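Local coordinates for protein leucine--tRNA ligase (Agrobacterium radiobacter, PDB 5AH5) that probably joins leucine to its cognate tRNA at the expense of ATP, as a class I leucyl-tRNA synthetase, at residues I222-V234 against N242-C254. Sequence-based numbering, arbitrary orientation.
Sequences IGRTEGAEVRFLV and NAFTTRLDTLAGC. With nucleotides of chain D.
The Phe244 ring meets Thr225 and Glu229 at its edge, near its plane. Thr225 CG2 lies 3.9 Å from Phe244 CZ, and Glu229 CG sits by CD1. C8 of nucleotide A84 of chain D lies at the rim too, on the CD2 side. Gly227 CA approaches obliquely, 3.7 Å from Phe244 CE1. Phe244 CG is anti to the backbone N (chi1 176°), which sends the ring along the strand toward Gly227. The Phe232 ring has Cys254 SG at its edge, a sulfur-aromatic contact 4.2 Å from Phe232 CZ. Leu251 CD1 comes to the same CZ obliquely.

The backbones form an antiparallel hairpin. Ala228 pairs with Thr245 and Val230 with Ala243, each through two hydrogen bonds. Glu229 and Phe244 form the non-hydrogen-bonded pair between them. Ala228 and Val230 share one face of the sheet. There Val230 CG2 packs 3.6 Å from Leu248 CD1, while its CG1 meets Leu251 tip to tip. Ile395 of helix 388-400 touches both Ala228 and Leu248.

On the opposite face, Glu229 runs beside Asn242, but its OE2 is bonded to Ser407. At the end of the paired strand, three groups hydrogen-bond to O3' of A84 of chain D: Thr245 OG1 (2.7 Å), Thr246 N (2.9 Å, 168° at the hydrogen) and Thr246 OG1. The contact lies in the editing domain, which probably deacylates mischarged tRNA, as in related leucyl-tRNA synthetases. Three hydrogen bonds converge on one ribose oxygen, two of them involving hydroxyls of adjacent threonines. This is consistent with the hairpin holding this nucleotide of the tRNA by its sugar.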
ATOM      1  N   ILE B 222      -5.533 -12.377  -9.175  1.00 41.44           N
ATOM      2  CA  ILE B 222      -6.089 -13.627  -8.666  1.00 43.64           C
ATOM      3  C   ILE B 222      -6.722 -14.426  -9.809  1.00 48.28           C
ATOM      4  O   ILE B 222      -6.437 -15.619  -9.972  1.00 44.72           O
ATOM      5  CB  ILE B 222      -7.085 -13.367  -7.547  1.00 43.19           C
ATOM      6  CG1 ILE B 222      -6.357 -12.738  -6.335  1.00 41.61           C
ATOM      7  CG2 ILE B 222      -7.850 -14.637  -7.195  1.00 40.60           C
ATOM      8  CD1 ILE B 222      -7.299 -12.013  -5.395  1.00 40.84           C
ATOM      9  N   GLY B 223      -7.570 -13.730 -10.574  1.00 48.19           N
ATOM     10  CA  GLY B 223      -8.031 -14.148 -11.890  1.00 43.50           C
ATOM     11  C   GLY B 223      -8.846 -15.407 -11.831  1.00 42.55           C
ATOM     12  O   GLY B 223      -8.468 -16.424 -12.420  1.00 41.93           O
ATOM     13  N   ARG B 224      -9.923 -15.370 -11.076  1.00 41.74           N
ATOM     14  CA  ARG B 224     -10.893 -16.486 -11.056  1.00 48.21           C
ATOM     15  C   ARG B 224     -11.718 -16.617 -12.386  1.00 55.09           C
ATOM     16  O   ARG B 224     -12.287 -15.632 -12.895  1.00 50.42           O
ATOM     17  CB  ARG B 224     -11.832 -16.356  -9.861  1.00 45.62           C
ATOM     18  CG  ARG B 224     -12.784 -17.525  -9.706  1.00 45.74           C
ATOM     19  CD  ARG B 224     -13.531 -17.485  -8.391  1.00 46.87           C
ATOM     20  NE  ARG B 224     -14.470 -16.372  -8.351  1.00 46.77           N
ATOM     21  CZ  ARG B 224     -14.961 -15.804  -7.245  1.00 54.29           C
ATOM     22  NH1 ARG B 224     -14.620 -16.205  -6.013  1.00 53.61           N
ATOM     23  NH2 ARG B 224     -15.809 -14.791  -7.374  1.00 59.45           N
ATOM     24  N   THR B 225     -11.757 -17.837 -12.923  1.00 60.76           N
ATOM     25  CA  THR B 225     -12.359 -18.173 -14.237  1.00 64.49           C
ATOM     26  C   THR B 225     -13.395 -19.274 -14.031  1.00 57.29           C
ATOM     27  O   THR B 225     -13.234 -20.152 -13.173  1.00 53.59           O
ATOM     28  CB  THR B 225     -11.267 -18.667 -15.227  1.00 69.65           C
ATOM     29  OG1 THR B 225     -10.400 -17.580 -15.557  1.00 78.51           O
ATOM     30  CG2 THR B 225     -11.852 -19.205 -16.530  1.00 79.59           C
ATOM     31  N   GLU B 226     -14.460 -19.227 -14.812  1.00 66.12           N
ATOM     32  CA  GLU B 226     -15.513 -20.245 -14.751  1.00 72.25           C
ATOM     33  C   GLU B 226     -15.536 -21.041 -16.076  1.00 71.23           C
ATOM     34  O   GLU B 226     -15.351 -20.468 -17.146  1.00 76.99           O
ATOM     35  CB  GLU B 226     -16.854 -19.569 -14.447  1.00 77.64           C
ATOM     36  CG  GLU B 226     -17.596 -20.185 -13.257  1.00 87.58           C
ATOM     37  CD  GLU B 226     -16.917 -19.925 -11.916  1.00 87.06           C
ATOM     38  OE1 GLU B 226     -16.456 -18.784 -11.698  1.00 81.29           O
ATOM     39  OE2 GLU B 226     -16.840 -20.862 -11.078  1.00 83.53           O
ATOM     40  N   GLY B 227     -15.716 -22.361 -16.000  1.00 69.63           N
ATOM     41  CA  GLY B 227     -15.735 -23.212 -17.204  1.00 73.35           C
ATOM     42  C   GLY B 227     -16.158 -24.650 -16.937  1.00 76.68           C
ATOM     43  O   GLY B 227     -16.865 -24.939 -15.962  1.00 72.67           O
ATOM     44  N   ALA B 228     -15.717 -25.564 -17.798  1.00 84.12           N
ATOM     45  CA  ALA B 228     -16.021 -26.991 -17.606  1.00 87.94           C
ATOM     46  C   ALA B 228     -14.823 -27.911 -17.856  1.00 86.48           C
ATOM     47  O   ALA B 228     -14.037 -27.701 -18.803  1.00 72.65           O
ATOM     48  CB  ALA B 228     -17.191 -27.393 -18.486  1.00 89.86           C
ATOM     49  N   GLU B 229     -14.706 -28.926 -16.990  1.00 90.97           N
ATOM     50  CA  GLU B 229     -13.710 -29.993 -17.126  1.00103.65           C
ATOM     51  C   GLU B 229     -14.383 -31.217 -17.752  1.00112.32           C
ATOM     52  O   GLU B 229     -15.379 -31.718 -17.215  1.00122.76           O
ATOM     53  CB  GLU B 229     -13.070 -30.359 -15.769  1.00103.79           C
ATOM     54  CG  GLU B 229     -11.926 -29.439 -15.343  1.00 98.90           C
ATOM     55  CD  GLU B 229     -11.311 -29.819 -14.000  1.00 94.97           C
ATOM     56  OE1 GLU B 229     -10.623 -30.857 -13.941  1.00 91.32           O
ATOM     57  OE2 GLU B 229     -11.484 -29.073 -13.009  1.00 92.25           O
ATOM     58  N   VAL B 230     -13.850 -31.669 -18.892  1.00121.56           N
ATOM     59  CA  VAL B 230     -14.331 -32.864 -19.603  1.00119.30           C
ATOM     60  C   VAL B 230     -13.240 -33.932 -19.519  1.00119.17           C
ATOM     61  O   VAL B 230     -12.112 -33.696 -19.965  1.00110.66           O
ATOM     62  CB  VAL B 230     -14.634 -32.562 -21.090  1.00118.45           C
ATOM     63  CG1 VAL B 230     -15.289 -33.762 -21.759  1.00118.72           C
ATOM     64  CG2 VAL B 230     -15.515 -31.328 -21.228  1.00114.39           C
ATOM     65  N   ARG B 231     -13.573 -35.092 -18.947  1.00119.50           N
ATOM     66  CA  ARG B 231     -12.603 -36.185 -18.762  1.00120.86           C
ATOM     67  C   ARG B 231     -12.460 -37.008 -20.051  1.00117.04           C
ATOM     68  O   ARG B 231     -13.460 -37.353 -20.670  1.00115.14           O
ATOM     69  CB  ARG B 231     -13.001 -37.070 -17.570  1.00119.43           C
ATOM     70  CG  ARG B 231     -13.034 -36.319 -16.240  1.00123.62           C
ATOM     71  CD  ARG B 231     -13.151 -37.245 -15.034  1.00128.49           C
ATOM     72  NE  ARG B 231     -11.943 -38.058 -14.825  1.00132.98           N
ATOM     73  CZ  ARG B 231     -11.668 -38.783 -13.733  1.00133.12           C
ATOM     74  NH1 ARG B 231     -12.499 -38.823 -12.690  1.00132.62           N
ATOM     75  NH2 ARG B 231     -10.531 -39.477 -13.674  1.00134.83           N
ATOM     76  N   PHE B 232     -11.216 -37.299 -20.449  1.00116.21           N
ATOM     77  CA  PHE B 232     -10.907 -38.011 -21.704  1.00112.18           C
ATOM     78  C   PHE B 232     -10.103 -39.299 -21.420  1.00121.05           C
ATOM     79  O   PHE B 232      -8.927 -39.223 -21.040  1.00117.84           O
ATOM     80  CB  PHE B 232     -10.106 -37.099 -22.649  1.00105.49           C
ATOM     81  CG  PHE B 232     -10.950 -36.174 -23.495  1.00104.21           C
ATOM     82  CD1 PHE B 232     -11.677 -35.144 -22.915  1.00101.06           C
ATOM     83  CD2 PHE B 232     -10.976 -36.303 -24.887  1.00105.08           C
ATOM     84  CE1 PHE B 232     -12.434 -34.282 -23.698  1.00101.00           C
ATOM     85  CE2 PHE B 232     -11.738 -35.447 -25.676  1.00102.64           C
ATOM     86  CZ  PHE B 232     -12.464 -34.432 -25.079  1.00101.19           C
ATOM     87  N   LEU B 233     -10.723 -40.468 -21.623  1.00131.10           N
ATOM     88  CA  LEU B 233     -10.096 -41.767 -21.290  1.00131.92           C
ATOM     89  C   LEU B 233      -9.093 -42.200 -22.365  1.00133.28           C
ATOM     90  O   LEU B 233      -9.307 -41.933 -23.554  1.00120.57           O
ATOM     91  CB  LEU B 233     -11.146 -42.881 -21.091  1.00126.41           C
ATOM     92  CG  LEU B 233     -12.283 -42.663 -20.072  1.00124.65           C
ATOM     93  CD1 LEU B 233     -13.624 -42.414 -20.761  1.00125.27           C
ATOM     94  CD2 LEU B 233     -12.408 -43.835 -19.103  1.00117.20           C
ATOM     95  N   VAL B 234      -8.023 -42.878 -21.932  1.00137.12           N
ATOM     96  CA  VAL B 234      -6.961 -43.389 -22.825  1.00136.56           C
ATOM     97  C   VAL B 234      -7.105 -44.918 -23.003  1.00137.33           C
ATOM     98  O   VAL B 234      -7.388 -45.641 -22.038  1.00126.84           O
ATOM     99  CB  VAL B 234      -5.542 -43.048 -22.299  1.00130.16           C
ATOM    100  CG1 VAL B 234      -4.532 -43.094 -23.439  1.00127.34           C
ATOM    101  CG2 VAL B 234      -5.512 -41.686 -21.616  1.00125.84           C
ATOM    102  N   ASN B 242      -8.330 -34.800 -17.874  1.00 98.87           N
ATOM    103  CA  ASN B 242      -9.404 -33.778 -17.861  1.00 90.80           C
ATOM    104  C   ASN B 242      -9.006 -32.479 -18.567  1.00 88.62           C
ATOM    105  O   ASN B 242      -8.142 -31.759 -18.079  1.00 87.49           O
ATOM    106  CB  ASN B 242      -9.906 -33.478 -16.431  1.00 96.45           C
ATOM    107  CG  ASN B 242      -8.829 -33.662 -15.356  1.00102.76           C
ATOM    108  OD1 ASN B 242      -7.652 -33.369 -15.575  1.00107.60           O
ATOM    109  ND2 ASN B 242      -9.234 -34.170 -14.198  1.00 96.93           N
ATOM    110  N   ALA B 243      -9.613 -32.209 -19.728  1.00 87.13           N
ATOM    111  CA  ALA B 243      -9.422 -30.938 -20.445  1.00 87.54           C
ATOM    112  C   ALA B 243     -10.320 -29.851 -19.823  1.00 92.72           C
ATOM    113  O   ALA B 243     -11.237 -30.167 -19.057  1.00 92.69           O
ATOM    114  CB  ALA B 243      -9.725 -31.098 -21.932  1.00 86.76           C
ATOM    115  N   PHE B 244     -10.035 -28.583 -20.141  1.00 89.11           N
ATOM    116  CA  PHE B 244     -10.792 -27.433 -19.623  1.00 84.56           C
ATOM    117  C   PHE B 244     -11.202 -26.492 -20.768  1.00 81.45           C
ATOM    118  O   PHE B 244     -10.368 -26.112 -21.607  1.00 81.69           O
ATOM    119  CB  PHE B 244      -9.984 -26.676 -18.551  1.00 83.83           C
ATOM    120  CG  PHE B 244     -10.661 -25.415 -18.044  1.00 79.54           C
ATOM    121  CD1 PHE B 244     -11.643 -25.481 -17.046  1.00 71.19           C
ATOM    122  CD2 PHE B 244     -10.310 -24.158 -18.564  1.00 75.72           C
ATOM    123  CE1 PHE B 244     -12.264 -24.327 -16.593  1.00 70.63           C
ATOM    124  CE2 PHE B 244     -10.930 -23.001 -18.111  1.00 74.01           C
ATOM    125  CZ  PHE B 244     -11.906 -23.087 -17.124  1.00 75.35           C
ATOM    126  N   THR B 245     -12.486 -26.125 -20.795  1.00 72.44           N
ATOM    127  CA  THR B 245     -12.983 -25.158 -21.775  1.00 82.06           C
ATOM    128  C   THR B 245     -14.133 -24.298 -21.203  1.00 79.61           C
ATOM    129  O   THR B 245     -14.821 -24.678 -20.232  1.00 68.88           O
ATOM    130  CB  THR B 245     -13.372 -25.880 -23.113  1.00 88.63           C
ATOM    131  OG1 THR B 245     -13.221 -25.008 -24.265  1.00 77.69           O
ATOM    132  CG2 THR B 245     -14.783 -26.497 -23.031  1.00 84.32           C
ATOM    133  N   THR B 246     -14.282 -23.122 -21.806  1.00 81.64           N
ATOM    134  CA  THR B 246     -15.444 -22.259 -21.619  1.00 89.36           C
ATOM    135  C   THR B 246     -16.515 -22.546 -22.692  1.00 95.14           C
ATOM    136  O   THR B 246     -17.711 -22.413 -22.425  1.00 94.98           O
ATOM    137  CB  THR B 246     -15.030 -20.773 -21.658  1.00 88.56           C
ATOM    138  OG1 THR B 246     -14.402 -20.476 -22.913  1.00 81.68           O
ATOM    139  CG2 THR B 246     -14.061 -20.447 -20.500  1.00 82.61           C
ATOM    140  N   ARG B 247     -16.080 -22.942 -23.895  1.00102.48           N
ATOM    141  CA  ARG B 247     -16.986 -23.353 -24.978  1.00101.61           C
ATOM    142  C   ARG B 247     -17.285 -24.861 -24.923  1.00 91.54           C
ATOM    143  O   ARG B 247     -16.968 -25.583 -25.860  1.00 91.50           O
ATOM    144  CB  ARG B 247     -16.392 -22.992 -26.364  1.00104.61           C
ATOM    145  CG  ARG B 247     -15.939 -21.549 -26.575  1.00108.04           C
ATOM    146  CD  ARG B 247     -16.893 -20.497 -26.002  1.00111.41           C
ATOM    147  NE  ARG B 247     -18.307 -20.718 -26.325  1.00112.09           N
ATOM    148  CZ  ARG B 247     -18.894 -20.439 -27.492  1.00108.83           C
ATOM    149  NH1 ARG B 247     -18.210 -19.922 -28.512  1.00104.88           N
ATOM    150  NH2 ARG B 247     -20.191 -20.692 -27.643  1.00111.33           N
ATOM    151  N   LEU B 248     -17.890 -25.342 -23.834  1.00 88.70           N
ATOM    152  CA  LEU B 248     -18.246 -26.767 -23.730  1.00 91.82           C
ATOM    153  C   LEU B 248     -19.170 -27.140 -24.883  1.00107.80           C
ATOM    154  O   LEU B 248     -19.055 -28.228 -25.457  1.00102.67           O
ATOM    155  CB  LEU B 248     -18.931 -27.092 -22.396  1.00 89.16           C
ATOM    156  CG  LEU B 248     -19.498 -28.515 -22.207  1.00 86.12           C
ATOM    157  CD1 LEU B 248     -18.442 -29.568 -22.473  1.00 85.36           C
ATOM    158  CD2 LEU B 248     -20.084 -28.729 -20.815  1.00 88.02           C
ATOM    159  N   ASP B 249     -20.073 -26.207 -25.210  1.00120.89           N
ATOM    160  CA  ASP B 249     -20.952 -26.291 -26.381  1.00120.32           C
ATOM    161  C   ASP B 249     -20.324 -26.977 -27.612  1.00117.99           C
ATOM    162  O   ASP B 249     -20.974 -27.816 -28.229  1.00127.51           O
ATOM    163  CB  ASP B 249     -21.541 -24.902 -26.742  1.00118.13           C
ATOM    164  CG  ASP B 249     -20.476 -23.847 -27.042  1.00113.77           C
ATOM    165  OD1 ASP B 249     -20.035 -23.738 -28.205  1.00110.25           O
ATOM    166  OD2 ASP B 249     -20.117 -23.089 -26.118  1.00109.23           O
ATOM    167  N   THR B 250     -19.065 -26.684 -27.934  1.00106.69           N
ATOM    168  CA  THR B 250     -18.405 -27.300 -29.096  1.00106.38           C
ATOM    169  C   THR B 250     -17.705 -28.660 -28.816  1.00101.97           C
ATOM    170  O   THR B 250     -16.761 -29.012 -29.525  1.00104.48           O
ATOM    171  CB  THR B 250     -17.386 -26.314 -29.718  1.00107.43           C
ATOM    172  OG1 THR B 250     -16.414 -25.961 -28.732  1.00110.25           O
ATOM    173  CG2 THR B 250     -18.070 -25.041 -30.222  1.00107.44           C
ATOM    174  N   LEU B 251     -18.189 -29.438 -27.838  1.00 96.59           N
ATOM    175  CA  LEU B 251     -17.522 -30.691 -27.395  1.00103.03           C
ATOM    176  C   LEU B 251     -17.431 -31.810 -28.449  1.00109.55           C
ATOM    177  O   LEU B 251     -16.385 -32.462 -28.603  1.00102.91           O
ATOM    178  CB  LEU B 251     -18.217 -31.246 -26.137  1.00103.28           C
ATOM    179  CG  LEU B 251     -17.746 -32.578 -25.534  1.00103.14           C
ATOM    180  CD1 LEU B 251     -16.236 -32.607 -25.321  1.00103.93           C
ATOM    181  CD2 LEU B 251     -18.473 -32.839 -24.218  1.00102.82           C
ATOM    182  N   ALA B 252     -18.542 -32.051 -29.139  1.00116.09           N
ATOM    183  CA  ALA B 252     -18.576 -33.011 -30.244  1.00119.84           C
ATOM    184  C   ALA B 252     -17.800 -32.490 -31.470  1.00115.71           C
ATOM    185  O   ALA B 252     -17.351 -33.276 -32.307  1.00119.58           O
ATOM    186  CB  ALA B 252     -20.017 -33.342 -30.615  1.00121.38           C
ATOM    187  N   GLY B 253     -17.633 -31.171 -31.564  1.00106.54           N
ATOM    188  CA  GLY B 253     -16.822 -30.566 -32.606  1.00101.94           C
ATOM    189  C   GLY B 253     -15.317 -30.739 -32.483  1.00102.65           C
ATOM    190  O   GLY B 253     -14.596 -30.238 -33.344  1.00110.13           O
ATOM    191  N   CYS B 254     -14.816 -31.428 -31.449  1.00103.76           N
ATOM    192  CA  CYS B 254     -13.363 -31.514 -31.236  1.00114.82           C
ATOM    193  C   CYS B 254     -12.690 -32.505 -32.185  1.00117.37           C
ATOM    194  O   CYS B 254     -12.966 -33.703 -32.145  1.00120.38           O
ATOM    195  CB  CYS B 254     -12.997 -31.792 -29.758  1.00120.88           C
ATOM    196  SG  CYS B 254     -13.230 -33.458 -29.079  1.00120.82           S
TER
ATOM    197  P     A D  84      -9.960 -17.266 -22.625  1.00 91.13           P
ATOM    198  OP1   A D  84     -11.221 -16.501 -22.783  1.00 93.73           O
ATOM    199  OP2   A D  84      -9.509 -17.718 -21.280  1.00 96.83           O
ATOM    200  O5'   A D  84     -10.138 -18.552 -23.549  1.00 93.79           O
ATOM    201  C5'   A D  84     -10.754 -19.754 -23.027  1.00 91.54           C
ATOM    202  C4'   A D  84     -10.432 -20.924 -23.923  1.00 90.39           C
ATOM    203  O4'   A D  84      -8.993 -21.117 -23.973  1.00 86.24           O
ATOM    204  C3'   A D  84     -10.957 -22.292 -23.498  1.00 88.37           C
ATOM    205  O3'   A D  84     -12.325 -22.491 -23.833  1.00 96.34           O
ATOM    206  C2'   A D  84     -10.059 -23.218 -24.303  1.00 87.59           C
ATOM    207  O2'   A D  84     -10.530 -23.328 -25.636  1.00 92.11           O
ATOM    208  C1'   A D  84      -8.712 -22.482 -24.224  1.00 76.51           C
ATOM    209  N9    A D  84      -7.780 -22.963 -23.200  1.00 65.50           N
ATOM    210  C8    A D  84      -8.043 -23.698 -22.065  1.00 67.06           C
ATOM    211  N7    A D  84      -6.971 -23.995 -21.367  1.00 63.87           N
ATOM    212  C5    A D  84      -5.934 -23.411 -22.083  1.00 62.38           C
ATOM    213  C6    A D  84      -4.544 -23.363 -21.867  1.00 62.83           C
ATOM    214  N6    A D  84      -3.938 -23.922 -20.816  1.00 70.07           N
ATOM    215  N1    A D  84      -3.790 -22.702 -22.774  1.00 61.34           N
ATOM    216  C2    A D  84      -4.399 -22.130 -23.823  1.00 61.69           C
ATOM    217  N3    A D  84      -5.697 -22.096 -24.129  1.00 64.23           N
ATOM    218  C4    A D  84      -6.418 -22.773 -23.214  1.00 64.66           C
TER